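Local atomic coordinates of protein E (Haemophilus influenzae, PDB entry 3ZH5), a protein that acts as a multifunctional surface adhesin, attaching the bacterium to host epithelial cells and binding vitronectin, laminin and plasminogen, which aids serum resistance and immune evasion. Residues Leu19-Asn24 with Thr111-Leu116; Phe44-Asn49 with Gln69-Asn74; Tyr55-Pro60 with Leu96-Lys101; Tyr63-Arg68 with Asp89-Gln94. All blocks are in the same frame, centred on the assembly; numbering follows the deposited sequence.

Contact 1: Leu19-Asn24 with Thr111-Leu116; sequences LVKNVN and TPDTTL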
# COMPACT_ATOMS: atom_id res chain seq x y z
N LEU A 19 -4.07 2.97 8.36
CA LEU A 19 -2.89 2.95 9.19
C LEU A 19 -2.78 4.19 10.03
O LEU A 19 -3.33 5.23 9.71
CB LEU A 19 -1.62 2.83 8.33
CG LEU A 19 -1.70 1.54 7.52
CD1 LEU A 19 -0.46 1.26 6.72
CD2 LEU A 19 -2.02 0.35 8.46
N VAL A 20 -2.00 4.06 11.09
CA VAL A 20 -1.63 5.19 11.91
C VAL A 20 -0.74 6.17 11.12
O VAL A 20 0.03 5.77 10.24
CB VAL A 20 -0.91 4.66 13.18
CG1 VAL A 20 -0.09 5.72 13.85
CG2 VAL A 20 -1.92 4.09 14.13
N LYS A 21 -0.89 7.45 11.41
CA LYS A 21 -0.08 8.51 10.82
C LYS A 21 -0.49 8.92 9.41
O LYS A 21 -0.03 9.94 8.92
CB LYS A 21 1.42 8.17 10.87
CG LYS A 21 2.02 8.22 12.28
CD LYS A 21 3.55 8.22 12.28
CE LYS A 21 4.10 8.29 13.71
NZ LYS A 21 5.42 9.00 13.75
N ASN A 22 -1.32 8.14 8.73
CA ASN A 22 -1.86 8.64 7.50
C ASN A 22 -3.26 8.06 7.27
O ASN A 22 -3.39 6.90 6.86
CB ASN A 22 -0.90 8.28 6.34
CG ASN A 22 -1.35 8.87 5.01
OD1 ASN A 22 -2.47 9.38 4.90
ND2 ASN A 22 -0.48 8.80 4.00
N VAL A 23 -4.29 8.87 7.52
CA VAL A 23 -5.67 8.37 7.42
C VAL A 23 -6.03 7.97 5.98
O VAL A 23 -7.08 7.38 5.73
CB VAL A 23 -6.70 9.36 7.99
CG1 VAL A 23 -6.41 9.63 9.48
CG2 VAL A 23 -6.73 10.65 7.19
N ASN A 24 -5.15 8.27 5.03
CA ASN A 24 -5.39 7.87 3.63
C ASN A 24 -4.50 6.74 3.15
O ASN A 24 -4.46 6.49 1.96
CB ASN A 24 -5.23 9.07 2.71
CG ASN A 24 -6.26 10.13 3.02
OD1 ASN A 24 -7.44 9.79 3.11
ND2 ASN A 24 -5.84 11.38 3.26
N THR A 111 11.24 0.70 10.95
CA THR A 111 11.63 1.22 12.23
C THR A 111 10.36 1.71 12.96
O THR A 111 9.41 2.18 12.34
CB THR A 111 12.73 2.31 12.07
OG1 THR A 111 13.17 2.76 13.36
CG2 THR A 111 12.20 3.51 11.30
N PRO A 112 10.35 1.62 14.29
CA PRO A 112 9.14 2.03 15.01
C PRO A 112 8.66 3.44 14.69
O PRO A 112 9.39 4.28 14.14
CB PRO A 112 9.57 1.96 16.48
CG PRO A 112 10.61 0.92 16.51
CD PRO A 112 11.38 1.09 15.21
N ASP A 113 7.41 3.67 15.03
CA ASP A 113 6.81 4.99 14.97
C ASP A 113 6.76 5.52 13.55
O ASP A 113 7.14 6.66 13.27
CB ASP A 113 7.56 5.97 15.83
CG ASP A 113 6.71 7.14 16.20
OD1 ASP A 113 5.49 6.90 16.33
OD2 ASP A 113 7.23 8.26 16.33
N THR A 114 6.31 4.67 12.65
CA THR A 114 6.29 5.00 11.21
C THR A 114 5.08 4.29 10.62
O THR A 114 4.59 3.33 11.20
CB THR A 114 7.54 4.55 10.41
OG1 THR A 114 7.50 3.12 10.25
CG2 THR A 114 8.84 4.93 11.09
N THR A 115 4.62 4.76 9.46
CA THR A 115 3.34 4.28 8.96
C THR A 115 3.45 2.82 8.59
O THR A 115 2.54 2.00 8.84
CB THR A 115 2.82 5.06 7.74
OG1 THR A 115 2.63 6.44 8.09
CG2 THR A 115 1.51 4.48 7.28
N LEU A 116 4.56 2.45 7.97
CA LEU A 116 4.63 1.09 7.49
C LEU A 116 4.93 0.11 8.62
O LEU A 116 4.55 -1.08 8.54
CB LEU A 116 5.60 1.00 6.33
CG LEU A 116 4.91 1.49 5.05
CD1 LEU A 116 5.87 1.57 3.86
CD2 LEU A 116 3.78 0.56 4.74

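Contact 2: Phe44-Asn49 with Gln69-Asn74; sequences FDAVVN and QYKILN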
# COMPACT_ATOMS: atom_id res chain seq x y z
N PHE A 44 1.31 -8.20 0.20
CA PHE A 44 0.09 -7.39 0.28
C PHE A 44 0.14 -6.13 -0.54
O PHE A 44 1.23 -5.64 -0.81
CB PHE A 44 -0.23 -7.02 1.73
CG PHE A 44 0.73 -6.06 2.37
CD1 PHE A 44 1.88 -6.50 2.99
CD2 PHE A 44 0.44 -4.71 2.42
CE1 PHE A 44 2.74 -5.60 3.62
CE2 PHE A 44 1.31 -3.81 3.03
CZ PHE A 44 2.45 -4.28 3.63
N ASP A 45 -1.01 -5.58 -0.94
CA ASP A 45 -1.05 -4.22 -1.51
C ASP A 45 -1.27 -3.14 -0.45
O ASP A 45 -2.15 -3.24 0.37
CB ASP A 45 -2.15 -4.07 -2.55
CG ASP A 45 -1.89 -4.89 -3.81
OD1 ASP A 45 -0.74 -5.35 -4.03
OD2 ASP A 45 -2.85 -5.04 -4.59
N ALA A 46 -0.46 -2.10 -0.50
CA ALA A 46 -0.78 -0.87 0.23
C ALA A 46 -1.55 -0.02 -0.77
O ALA A 46 -1.22 -0.03 -1.96
CB ALA A 46 0.48 -0.19 0.69
N VAL A 47 -2.55 0.75 -0.30
CA VAL A 47 -3.35 1.58 -1.21
C VAL A 47 -3.44 2.96 -0.61
O VAL A 47 -3.83 3.08 0.53
CB VAL A 47 -4.76 1.02 -1.39
CG1 VAL A 47 -5.63 1.99 -2.09
CG2 VAL A 47 -4.68 -0.29 -2.21
N VAL A 48 -3.05 3.98 -1.36
CA VAL A 48 -3.08 5.37 -0.87
C VAL A 48 -4.06 6.19 -1.65
O VAL A 48 -3.93 6.31 -2.86
CB VAL A 48 -1.71 6.06 -1.02
CG1 VAL A 48 -1.76 7.45 -0.47
CG2 VAL A 48 -0.62 5.25 -0.34
N ASN A 49 -5.05 6.78 -0.97
CA ASN A 49 -5.92 7.75 -1.62
C ASN A 49 -5.24 9.12 -1.57
O ASN A 49 -4.85 9.58 -0.49
CB ASN A 49 -7.30 7.77 -0.97
CG ASN A 49 -8.06 6.51 -1.22
OD1 ASN A 49 -7.80 5.80 -2.20
ND2 ASN A 49 -9.03 6.21 -0.36
N GLN A 69 0.38 -0.19 -4.22
CA GLN A 69 1.76 -0.63 -4.20
C GLN A 69 1.88 -2.02 -3.64
O GLN A 69 1.43 -2.29 -2.53
CB GLN A 69 2.61 0.30 -3.36
CG GLN A 69 2.76 1.64 -4.02
CD GLN A 69 3.67 2.55 -3.25
OE1 GLN A 69 3.51 2.76 -2.05
NE2 GLN A 69 4.62 3.13 -3.95
N TYR A 70 2.52 -2.88 -4.41
CA TYR A 70 2.76 -4.25 -4.01
C TYR A 70 3.92 -4.32 -3.06
O TYR A 70 5.06 -3.93 -3.40
CB TYR A 70 3.09 -5.04 -5.25
CG TYR A 70 3.07 -6.56 -5.10
CD1 TYR A 70 3.88 -7.20 -4.17
CD2 TYR A 70 2.24 -7.33 -5.88
CE1 TYR A 70 3.84 -8.61 -4.03
CE2 TYR A 70 2.19 -8.71 -5.75
CZ TYR A 70 3.00 -9.34 -4.83
OH TYR A 70 2.92 -10.75 -4.71
N LYS A 71 3.65 -4.82 -1.86
CA LYS A 71 4.68 -4.99 -0.83
C LYS A 71 4.91 -6.46 -0.49
O LYS A 71 3.98 -7.26 -0.57
CB LYS A 71 4.23 -4.29 0.46
CG LYS A 71 3.87 -2.83 0.26
CD LYS A 71 5.10 -1.97 -0.07
CE LYS A 71 4.75 -0.50 0.18
NZ LYS A 71 5.77 0.43 -0.32
N ILE A 72 6.12 -6.77 0.00
CA ILE A 72 6.41 -8.04 0.59
C ILE A 72 7.06 -7.77 1.91
O ILE A 72 8.09 -7.05 2.01
CB ILE A 72 7.38 -8.90 -0.28
CG1 ILE A 72 6.77 -9.20 -1.66
CG2 ILE A 72 7.75 -10.17 0.48
CD1 ILE A 72 7.71 -9.80 -2.67
N LEU A 73 6.42 -8.33 2.94
CA LEU A 73 6.89 -8.22 4.31
C LEU A 73 7.44 -9.52 4.86
O LEU A 73 6.78 -10.56 4.81
CB LEU A 73 5.74 -7.69 5.21
CG LEU A 73 5.97 -7.70 6.72
CD1 LEU A 73 6.97 -6.61 7.04
CD2 LEU A 73 4.62 -7.47 7.46
N ASN A 74 8.63 -9.45 5.46
CA ASN A 74 9.13 -10.53 6.29
C ASN A 74 8.92 -10.24 7.80
O ASN A 74 9.57 -9.37 8.37
CB ASN A 74 10.60 -10.76 5.99
CG ASN A 74 11.13 -12.00 6.66
OD1 ASN A 74 10.42 -12.67 7.41
ND2 ASN A 74 12.36 -12.35 6.36

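Contact 3: Tyr55-Pro60 with Leu96-Lys101; sequences YVYPEP and LRAAPK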
# COMPACT_ATOMS: atom_id res chain seq x y z
N TYR A 55 -0.75 13.54 -12.71
CA TYR A 55 -0.99 13.41 -14.14
C TYR A 55 0.03 12.45 -14.72
O TYR A 55 1.09 12.87 -15.19
CB TYR A 55 -0.92 14.77 -14.82
CG TYR A 55 -1.99 15.72 -14.36
CD1 TYR A 55 -1.86 16.43 -13.18
CD2 TYR A 55 -3.14 15.91 -15.11
CE1 TYR A 55 -2.85 17.30 -12.76
CE2 TYR A 55 -4.13 16.77 -14.71
CZ TYR A 55 -3.98 17.46 -13.53
OH TYR A 55 -4.98 18.32 -13.13
N VAL A 56 -0.31 11.17 -14.69
CA VAL A 56 0.61 10.10 -15.08
C VAL A 56 0.07 9.28 -16.25
O VAL A 56 0.55 8.19 -16.52
CB VAL A 56 0.87 9.13 -13.91
CG1 VAL A 56 1.85 9.73 -12.92
CG2 VAL A 56 -0.44 8.75 -13.21
N TYR A 57 -0.93 9.81 -16.94
CA TYR A 57 -1.60 9.08 -17.99
C TYR A 57 -1.17 9.60 -19.33
O TYR A 57 -0.58 10.68 -19.39
CB TYR A 57 -3.10 9.24 -17.83
CG TYR A 57 -3.64 8.42 -16.70
CD1 TYR A 57 -3.60 8.90 -15.40
CD2 TYR A 57 -4.19 7.17 -16.92
CE1 TYR A 57 -4.09 8.15 -14.35
CE2 TYR A 57 -4.68 6.42 -15.89
CZ TYR A 57 -4.63 6.92 -14.60
OH TYR A 57 -5.12 6.17 -13.57
N PRO A 58 -1.49 8.85 -20.40
CA PRO A 58 -1.16 9.23 -21.77
C PRO A 58 -1.72 10.60 -22.07
O PRO A 58 -1.05 11.43 -22.67
CB PRO A 58 -1.89 8.17 -22.60
CG PRO A 58 -2.99 7.68 -21.70
CD PRO A 58 -2.35 7.66 -20.37
N GLU A 59 -2.95 10.82 -21.63
CA GLU A 59 -3.61 12.09 -21.86
C GLU A 59 -3.37 13.00 -20.66
O GLU A 59 -3.63 12.63 -19.51
CB GLU A 59 -5.10 11.89 -22.09
CG GLU A 59 -5.65 12.80 -23.16
CD GLU A 59 -7.00 13.37 -22.79
OE1 GLU A 59 -7.43 13.14 -21.64
OE2 GLU A 59 -7.61 14.04 -23.65
N PRO A 60 -2.89 14.21 -20.94
CA PRO A 60 -2.43 15.06 -19.85
C PRO A 60 -3.55 15.74 -19.07
O PRO A 60 -3.24 16.60 -18.24
CB PRO A 60 -1.55 16.09 -20.56
CG PRO A 60 -2.11 16.18 -21.96
CD PRO A 60 -2.73 14.85 -22.26
N LEU A 96 -9.09 3.05 -14.08
CA LEU A 96 -8.14 3.09 -15.18
C LEU A 96 -6.74 3.22 -14.63
O LEU A 96 -6.46 4.10 -13.80
CB LEU A 96 -8.43 4.25 -16.14
CG LEU A 96 -7.49 4.28 -17.36
CD1 LEU A 96 -7.81 3.13 -18.32
CD2 LEU A 96 -7.56 5.62 -18.10
N ARG A 97 -5.85 2.37 -15.12
CA ARG A 97 -4.54 2.18 -14.52
C ARG A 97 -3.40 2.77 -15.35
O ARG A 97 -3.45 2.78 -16.58
CB ARG A 97 -4.30 0.67 -14.37
CG ARG A 97 -2.99 0.33 -13.68
CD ARG A 97 -2.71 -1.15 -13.71
NE ARG A 97 -2.34 -1.59 -15.05
CZ ARG A 97 -1.15 -1.37 -15.60
NH1 ARG A 97 -0.22 -0.71 -14.92
NH2 ARG A 97 -0.89 -1.81 -16.83
N ALA A 98 -2.35 3.22 -14.68
CA ALA A 98 -1.14 3.60 -15.38
C ALA A 98 0.03 3.21 -14.53
O ALA A 98 -0.13 2.92 -13.35
CB ALA A 98 -1.11 5.07 -15.68
N ALA A 99 1.21 3.17 -15.12
CA ALA A 99 2.38 2.75 -14.39
C ALA A 99 3.63 3.28 -15.05
O ALA A 99 3.64 3.49 -16.26
CB ALA A 99 2.43 1.22 -14.33
N PRO A 100 4.69 3.48 -14.26
CA PRO A 100 6.01 3.83 -14.80
C PRO A 100 6.63 2.71 -15.63
O PRO A 100 6.36 1.54 -15.35
CB PRO A 100 6.87 4.06 -13.55
CG PRO A 100 6.02 3.64 -12.36
CD PRO A 100 4.73 3.08 -12.85
N LYS A 101 7.46 3.06 -16.61
CA LYS A 101 8.19 2.07 -17.41
C LYS A 101 9.09 1.24 -16.50
O LYS A 101 8.97 0.01 -16.43
CB LYS A 101 9.02 2.75 -18.50
CG LYS A 101 8.20 3.31 -19.65
CD LYS A 101 8.89 4.48 -20.37
CE LYS A 101 8.85 5.77 -19.53
NZ LYS A 101 9.22 6.99 -20.30

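Contact 4: Tyr63-Arg68 with Asp89-Gln94; sequences YARSVR and DEFWGQ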
# COMPACT_ATOMS: atom_id res chain seq x y z
N TYR A 63 -5.91 12.39 -14.41
CA TYR A 63 -5.07 12.32 -13.22
C TYR A 63 -5.48 11.16 -12.32
O TYR A 63 -6.64 10.76 -12.31
CB TYR A 63 -5.19 13.61 -12.43
CG TYR A 63 -6.62 13.97 -12.10
CD1 TYR A 63 -7.39 14.73 -12.98
CD2 TYR A 63 -7.21 13.56 -10.90
CE1 TYR A 63 -8.70 15.06 -12.68
CE2 TYR A 63 -8.53 13.90 -10.59
CZ TYR A 63 -9.27 14.65 -11.48
OH TYR A 63 -10.57 14.98 -11.21
N ALA A 64 -4.53 10.63 -11.56
CA ALA A 64 -4.79 9.50 -10.69
C ALA A 64 -5.36 10.01 -9.38
O ALA A 64 -4.99 11.09 -8.94
CB ALA A 64 -3.51 8.75 -10.42
N ARG A 65 -6.22 9.20 -8.77
CA ARG A 65 -6.78 9.46 -7.44
C ARG A 65 -6.25 8.52 -6.36
O ARG A 65 -6.34 8.82 -5.17
CB ARG A 65 -8.31 9.38 -7.47
CG ARG A 65 -8.93 10.48 -8.30
CD ARG A 65 -10.44 10.45 -8.27
NE ARG A 65 -10.96 11.37 -9.27
CZ ARG A 65 -12.05 12.12 -9.12
NH1 ARG A 65 -12.76 12.06 -8.00
NH2 ARG A 65 -12.43 12.93 -10.10
N SER A 66 -5.70 7.38 -6.74
CA SER A 66 -5.07 6.52 -5.74
C SER A 66 -3.87 5.78 -6.32
O SER A 66 -3.65 5.79 -7.53
CB SER A 66 -6.10 5.52 -5.16
OG SER A 66 -6.53 4.56 -6.15
N VAL A 67 -3.07 5.20 -5.44
CA VAL A 67 -1.92 4.41 -5.83
C VAL A 67 -2.03 3.08 -5.15
O VAL A 67 -2.38 2.99 -3.99
CB VAL A 67 -0.64 5.08 -5.35
CG1 VAL A 67 0.57 4.43 -5.99
CG2 VAL A 67 -0.69 6.55 -5.70
N ARG A 68 -1.70 2.01 -5.86
CA ARG A 68 -1.64 0.70 -5.26
C ARG A 68 -0.19 0.23 -5.34
O ARG A 68 0.41 0.23 -6.41
CB ARG A 68 -2.58 -0.22 -6.05
CG ARG A 68 -2.72 -1.64 -5.55
CD ARG A 68 -3.84 -2.35 -6.31
NE ARG A 68 -5.21 -2.02 -5.90
CZ ARG A 68 -5.84 -2.57 -4.87
NH1 ARG A 68 -5.21 -3.46 -4.10
NH2 ARG A 68 -7.08 -2.25 -4.58
N ASP A 89 -7.31 5.87 -11.50
CA ASP A 89 -8.04 7.12 -11.64
C ASP A 89 -9.27 7.17 -10.75
O ASP A 89 -10.04 8.13 -10.81
CB ASP A 89 -8.41 7.38 -13.11
CG ASP A 89 -9.66 6.63 -13.54
OD1 ASP A 89 -9.99 5.60 -12.91
OD2 ASP A 89 -10.31 7.08 -14.51
N GLU A 90 -9.47 6.12 -9.94
CA GLU A 90 -10.49 6.12 -8.89
C GLU A 90 -9.82 5.84 -7.54
O GLU A 90 -8.70 5.34 -7.51
CB GLU A 90 -11.56 5.06 -9.18
CG GLU A 90 -12.43 5.35 -10.38
CD GLU A 90 -12.97 4.09 -11.03
OE1 GLU A 90 -13.13 3.07 -10.32
OE2 GLU A 90 -13.24 4.11 -12.25
N PHE A 91 -10.49 6.17 -6.44
CA PHE A 91 -9.93 5.88 -5.11
C PHE A 91 -9.95 4.37 -4.87
O PHE A 91 -10.58 3.63 -5.62
CB PHE A 91 -10.72 6.62 -4.00
CG PHE A 91 -10.60 8.11 -4.07
CD1 PHE A 91 -9.40 8.74 -3.83
CD2 PHE A 91 -11.70 8.89 -4.37
CE1 PHE A 91 -9.28 10.10 -3.90
CE2 PHE A 91 -11.60 10.26 -4.44
CZ PHE A 91 -10.38 10.86 -4.21
N TRP A 92 -9.24 3.92 -3.85
CA TRP A 92 -9.21 2.50 -3.47
C TRP A 92 -8.47 1.61 -4.49
O TRP A 92 -8.66 0.39 -4.53
CB TRP A 92 -10.63 1.97 -3.21
CG TRP A 92 -11.42 2.81 -2.19
CD1 TRP A 92 -12.56 3.51 -2.43
CD2 TRP A 92 -11.09 3.02 -0.81
NE1 TRP A 92 -12.98 4.15 -1.27
CE2 TRP A 92 -12.09 3.86 -0.27
CE3 TRP A 92 -10.05 2.57 0.02
CZ2 TRP A 92 -12.08 4.28 1.08
CZ3 TRP A 92 -10.05 2.99 1.36
CH2 TRP A 92 -11.05 3.84 1.87
N GLY A 93 -7.57 2.21 -5.25
CA GLY A 93 -6.73 1.48 -6.17
C GLY A 93 -7.53 0.70 -7.22
O GLY A 93 -7.24 -0.46 -7.46
N GLN A 94 -8.50 1.37 -7.85
CA GLN A 94 -9.41 0.75 -8.81
C GLN A 94 -9.52 1.70 -9.99
O GLN A 94 -9.25 2.90 -9.84
CB GLN A 94 -10.83 0.62 -8.24
CG GLN A 94 -10.95 0.04 -6.85
CD GLN A 94 -10.75 -1.45 -6.82
OE1 GLN A 94 -10.88 -2.13 -7.84
NE2 GLN A 94 -10.41 -1.98 -5.65

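Contact 1: Leu19-Asn24 with Thr111-Leu116
Lys21 reaches Asp113 because its CG stands beside its own backbone N (chi1 -71°) and the chain then runs out nearly straight, bending at the last torsion to bring NZ across the aspartate at about a right angle. There the ammonium group has two acceptors from one residue: Asp113 O at 2.9 Å from Lys21 NZ, approached from above the carbonyl plane, and the carboxylate, with Asp113 OD2 3.2 Å from Lys21 NZ in a salt bridge. Lys21 sits in a type II beta turn, Leu19 to Asn22, that starts at the last residue of strand 16-19, while Asp113 comes just before the N-terminus of helix 115-128, whose N-cap is Thr114, with OG1 taking the backbone N of Tyr117. A hairpin corner is thus pinned to the start of the helix. Thr115, in the first turn, faces the beta turn with both branches. Its OG1 gives a weak hydrogen bond to Val20 O (3.4 Å), and its CG2 packs on Leu19 CB at 3.7 Å. Leu19 is buried, its side chain also touching Tyr25 and Ala119. At the end of the turn, Asn22 OD1 accepts from Asn24 N at 2.9 Å, an Asx turn leading into strand 25-34.

Contact 2: Phe44-Asn49 with Gln69-Asn74
Four backbone hydrogen bonds join Phe44-Asn49 to Gln69-Asn74, two for each of the pairs Phe44 with Lys71 and Ala46 with Gln69. Lys71 N meets Phe44 O at 2.8 Å, and Gln69 N meets Ala46 O at the same 2.8 Å; the return bonds from Phe44 N to Lys71 O and from Ala46 N to Gln69 O complete the two rings. Asp45 and Tyr70 form the non-hydrogen-bonded pair between them, where Asp45 CA comes 3.3 Å from Gln69 O in a CA-H...O contact. This is regular antiparallel pairing between strands 41-50 and 64-74, neighbours in the middle of the adhesin's curved sheet, and the short segments run at 136° to each other.

The apolar contacts lie on the sheet face that carries Phe44, Ala46, Gln69, Lys71 and Leu73. With CG held between its backbone N and carbonyl carbon (chi1 69°), the Phe44 ring leans over to the neighbouring strand and takes Lys71 CB on one face, a CH-pi contact 3.8 Å from the ring centroid. Leu73 CB meets the ring's edge, 4.0 Å from Phe44 CE1. Helix 115-128 packs against this face, with Ile123 touching both Phe44 and Leu73.

Polar ends turn to other partners. Lys71 bends at chi2, leading its NZ away to Gln82 OE1, and Gln69 NE2 goes to Thr85. On the other face, Asp45 OD1 rests 3.7 Å from Tyr70 CA, while OD2 makes a salt bridge with Arg68 and Tyr70 OH bonds to His43.

Contact 3: Tyr55-Pro60 with Leu96-Lys101
The Tyr57 ring has Ala98 over one face and the backbone carbonyl of Leu96 at its edge. Ala98 CB sits 4.0 Å from the centroid of the Tyr57 ring, 17° off the ring normal and displaced toward the rim, so that this CH-pi contact falls mainly on the CE2 side. Near the ring plane, Tyr57 OH gives its hydrogen to Leu96 O over only 2.5 Å, a very short bond. Tyr57 CG lies beside the backbone N (chi1 -75°), and this carries the phenol across toward the opposite segment although the side chain does not start out in that direction.

The two pieces of chain meet at one end of the molecule, far from its centre. Tyr55-Pro60 is part of the irregular connection between strands 53-54 and 64-74, whereas Leu96-Lys101 contains the short strand 97-98, which pairs with strand 79-88 through the backbone of Ala98 and Phe87. The tyrosine therefore ties a long loop to the end of the sheet.

Leu96 supplies a second apolar surface: its CD2 lies 3.7 Å from Tyr57 CE2, the two side chains sliding past each other in opposite directions. This methyl comes in out of the ring plane, on the side away from Ala98. Ala98 CB also touches the loop backbone, 3.6 Å from Val56 O, with Val56 CG2 farther off at 4.5 Å. Arg97 turns the other way, toward Asp86, with which it forms a salt bridge.

Contact 4: Tyr63-Arg68 with Asp89-Gln94
A classic beta bulge, with Arg65 and Ser66 both facing Tyr88, marks the place where strand 64-74 turns a corner, and the loop Asp89-Gln94 that follows strand 79-88 folds back over it. Ser66 OG is the hub. It donates to Glu90 O at 2.7 Å, lying in the plane of that carbonyl, and accepts from Gly93 N, also at 2.7 Å, so one hydroxyl bridges Glu90 and Gly93 across the loop. The torsion that places it there sets OG between the backbone N and the carbonyl carbon (chi1 67°), pointing into the loop. Gly93 itself has a positive phi (60°), and its bare CA lets Arg68 NE lie close.

Beside this, Phe91 and Arg65 pack together. Arg65 CB stands over one face of the phenyl ring, 4.0 Å from the Phe91 centroid and offset toward the rim, while the guanidinium plane is turned 72° to the ring. Phe91 CD1 also comes against the bulge backbone, 3.3 Å from Arg65 O.

Asn49 of strand 41-50 receives Trp92 N on its OD1, holding the loop from a further strand. The Trp92 indole meets Tyr26 edge-to-face. Arg68 NH1 is in a salt bridge with Asp28, while the rest of the head group serves the loop. There NH2 makes a weak bond to Trp92 O, and NE lies 3.0 Å from Gly93 O, on a lone pair and in the guanidinium plane.

Contacts 2, 3 and 4 reach one antiparallel sheet; contact 1 joins a turn beside it to the start of helix 115-128. Contact 2 lies near the sheet's middle, about 3 Å from the centre of the chain, and contact 4 continues along the same strand 64-74, their centres about 14 Å apart and joined by the Asp45-Arg68 salt bridge. Contact 3 sits at the sheet's end, its centre about 11 Å from that of contact 4, touching it where Asp89 OD1 meets Leu96 N. The centres of contacts 1 and 3 are about 27 Å apart, across the chain's centre. Contact 1 is also the outermost in sequence, spanning the other three. The segments of contact 2 alternate along the chain with those of 3 and 4, while contact 4 lies within the span of contact 3.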